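Myo-inositol 2-dehydrogenase (Lactobacillus plantarum WCFS1, PDB 3CEA) probably catalyses the NAD-dependent oxidation of myo-inositol at its 2-hydroxyl group, as a member of the GFO/IDH/MocA oxidoreductase family. Local coordinates at residues A79-P82 and F83-E86. Numbering follows the deposited sequence.
Sequences APTP and FHPE. With NAD (nicotinamide-adenine-dinucleotide), chain E.
The NAD pocket is lined here by a tight turn in which the H84 imidazole folds back onto A79 and T81. H84 NE2 donates to A79 O at 2.6 Å, with the acceptor 15° out of the ring plane. The same carbonyl oxygen accepts a hydrogen bond from NAD O3D of the nicotinamide ribose, 3.0 Å away, and T81 OG1 shares another with NAD O3D at 3.1 Å. One face of the imidazole rests on T81 CA, a CH-pi contact 3.7 Å from the ring centroid and almost on its normal. This is the link from strand 74-77 to helix 84-93 in the Rossmann fold, and its backbone closes through F83 N to P80 O (3.2 Å) and H84 N to T81 O (3.1 Å). The other ring nitrogen, H84 ND1, is hydrogen-bonded to P103 O, which leaves the ring little freedom to turn. A leucine in place of H84 would probably leave P103 O without its imidazole partner and T81 CA without the flat aromatic face against it. Toward the adenine, P80 CD meets NAD C8A at 3.2 Å, while chi1 of -63°, CG anti to the carbonyl carbon, turns the F83 ring so that NAD N6A sits over its centre.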
loop_
_atom_site.group_PDB
_atom_site.type_symbol
_atom_site.label_atom_id
_atom_site.label_comp_id
_atom_site.label_asym_id
_atom_site.label_seq_id
_atom_site.Cartn_x
_atom_site.Cartn_y
_atom_site.Cartn_z
ATOM N N ALA A 79 33.866 -6.382 16.933
ATOM C CA ALA A 79 35.028 -6.151 16.082
ATOM C C ALA A 79 34.818 -6.914 14.771
ATOM O O ALA A 79 33.896 -7.724 14.686
ATOM C CB ALA A 79 36.294 -6.617 16.788
ATOM N N PRO A 80 35.651 -6.656 13.739
ATOM C CA PRO A 80 35.516 -7.366 12.459
ATOM C C PRO A 80 35.550 -8.892 12.591
ATOM O O PRO A 80 36.129 -9.422 13.540
ATOM C CB PRO A 80 36.727 -6.880 11.657
ATOM C CG PRO A 80 37.053 -5.555 12.235
ATOM C CD PRO A 80 36.749 -5.672 13.697
ATOM N N THR A 81 34.944 -9.574 11.622
ATOM C CA THR A 81 34.768 -11.032 11.638
ATOM C C THR A 81 36.047 -11.877 11.823
ATOM O O THR A 81 36.021 -12.848 12.584
ATOM C CB THR A 81 33.977 -11.512 10.395
ATOM O OG1 THR A 81 32.768 -10.754 10.286
ATOM C CG2 THR A 81 33.622 -12.986 10.501
ATOM N N PRO A 82 37.158 -11.532 11.129
ATOM C CA PRO A 82 38.374 -12.337 11.314
ATOM C C PRO A 82 38.867 -12.434 12.763
ATOM O O PRO A 82 39.493 -13.431 13.129
ATOM C CB PRO A 82 39.411 -11.608 10.448
ATOM C CG PRO A 82 38.609 -10.917 9.414
ATOM C CD PRO A 82 37.379 -10.459 10.140
ATOM N N PHE A 83 38.577 -11.414 13.570
ATOM C CA PHE A 83 39.046 -11.351 14.958
ATOM C C PHE A 83 38.117 -12.049 15.955
ATOM O O PHE A 83 38.466 -12.211 17.122
ATOM C CB PHE A 83 39.275 -9.898 15.381
ATOM C CG PHE A 83 40.351 -9.201 14.602
ATOM C CD1 PHE A 83 41.693 -9.385 14.925
ATOM C CD2 PHE A 83 40.025 -8.355 13.546
ATOM C CE1 PHE A 83 42.698 -8.740 14.204
ATOM C CE2 PHE A 83 41.022 -7.702 12.819
ATOM C CZ PHE A 83 42.362 -7.896 13.151
ATOM N N HIS A 84 36.942 -12.461 15.485
ATOM C CA HIS A 84 35.931 -13.103 16.327
ATOM C C HIS A 84 36.405 -14.380 17.041
ATOM O O HIS A 84 36.225 -14.491 18.250
ATOM C CB HIS A 84 34.656 -13.387 15.520
ATOM C CG HIS A 84 33.843 -12.170 15.211
ATOM N ND1 HIS A 84 32.579 -12.244 14.666
ATOM C CD2 HIS A 84 34.099 -10.852 15.386
ATOM C CE1 HIS A 84 32.098 -11.025 14.504
ATOM N NE2 HIS A 84 33.000 -10.162 14.935
ATOM N N PRO A 85 37.001 -15.346 16.301
ATOM C CA PRO A 85 37.432 -16.588 16.951
ATOM C C PRO A 85 38.486 -16.376 18.041
ATOM O O PRO A 85 38.332 -16.892 19.151
ATOM C CB PRO A 85 38.021 -17.406 15.793
ATOM C CG PRO A 85 37.397 -16.840 14.573
ATOM C CD PRO A 85 37.296 -15.379 14.857
ATOM N N GLU A 86 39.534 -15.617 17.727
ATOM C CA GLU A 86 40.628 -15.376 18.669
ATOM C C GLU A 86 40.205 -14.548 19.884
ATOM O O GLU A 86 40.747 -14.727 20.978
ATOM C CB GLU A 86 41.841 -14.744 17.970
ATOM C CG GLU A 86 41.552 -13.463 17.186
ATOM C CD GLU A 86 42.812 -12.796 16.658
ATOM O OE1 GLU A 86 43.731 -12.517 17.462
ATOM O OE2 GLU A 86 42.875 -12.540 15.436
HETATM P PA NAD E . 33.237 -1.424 11.654
HETATM O O1A NAD E . 32.305 -0.303 11.392
HETATM O O2A NAD E . 34.370 -1.431 10.702
HETATM O O5B NAD E . 33.744 -1.341 13.179
HETATM C C5B NAD E . 34.805 -2.156 13.636
HETATM C C4B NAD E . 35.309 -1.640 14.982
HETATM O O4B NAD E . 36.155 -2.595 15.599
HETATM C C3B NAD E . 36.114 -0.358 14.841
HETATM O O3B NAD E . 35.653 0.546 15.814
HETATM C C2B NAD E . 37.547 -0.763 15.128
HETATM O O2B NAD E . 38.263 0.239 15.816
HETATM C C1B NAD E . 37.389 -2.013 15.977
HETATM N N9A NAD E . 38.499 -2.961 15.764
HETATM C C8A NAD E . 38.948 -3.456 14.564
HETATM N N7A NAD E . 39.978 -4.301 14.797
HETATM C C5A NAD E . 40.197 -4.348 16.131
HETATM C C6A NAD E . 41.123 -5.045 16.900
HETATM N N6A NAD E . 41.832 -6.022 16.345
HETATM N N1A NAD E . 41.110 -4.895 18.276
HETATM C C2A NAD E . 40.185 -4.060 18.881
HETATM N N3A NAD E . 39.268 -3.369 18.108
HETATM C C4A NAD E . 39.274 -3.511 16.754
HETATM O O3 NAD E . 32.456 -2.831 11.579
HETATM P PN NAD E . 30.905 -2.969 11.996
HETATM O O1N NAD E . 30.653 -2.166 13.216
HETATM O O2N NAD E . 30.106 -2.754 10.773
HETATM O O5D NAD E . 30.735 -4.524 12.364
HETATM C C5D NAD E . 31.607 -5.220 13.223
HETATM C C4D NAD E . 31.109 -6.658 13.327
HETATM O O4D NAD E . 29.699 -6.677 13.469
HETATM C C3D NAD E . 31.456 -7.471 12.088
HETATM O O3D NAD E . 32.051 -8.684 12.488
HETATM C C2D NAD E . 30.125 -7.721 11.406
HETATM O O2D NAD E . 30.048 -9.013 10.855
HETATM C C1D NAD E . 29.098 -7.533 12.515
HETATM N N1N NAD E . 27.837 -6.960 12.002
HETATM C C2N NAD E . 26.654 -7.585 12.309
HETATM C C3N NAD E . 25.440 -7.073 11.839
HETATM C C7N NAD E . 24.131 -7.642 12.307
HETATM O O7N NAD E . 22.986 -7.423 11.516
HETATM N N7N NAD E . 24.072 -8.336 13.448
HETATM C C4N NAD E . 25.440 -5.922 11.054
HETATM C C5N NAD E . 26.645 -5.294 10.747
HETATM C C6N NAD E . 27.841 -5.825 11.229
#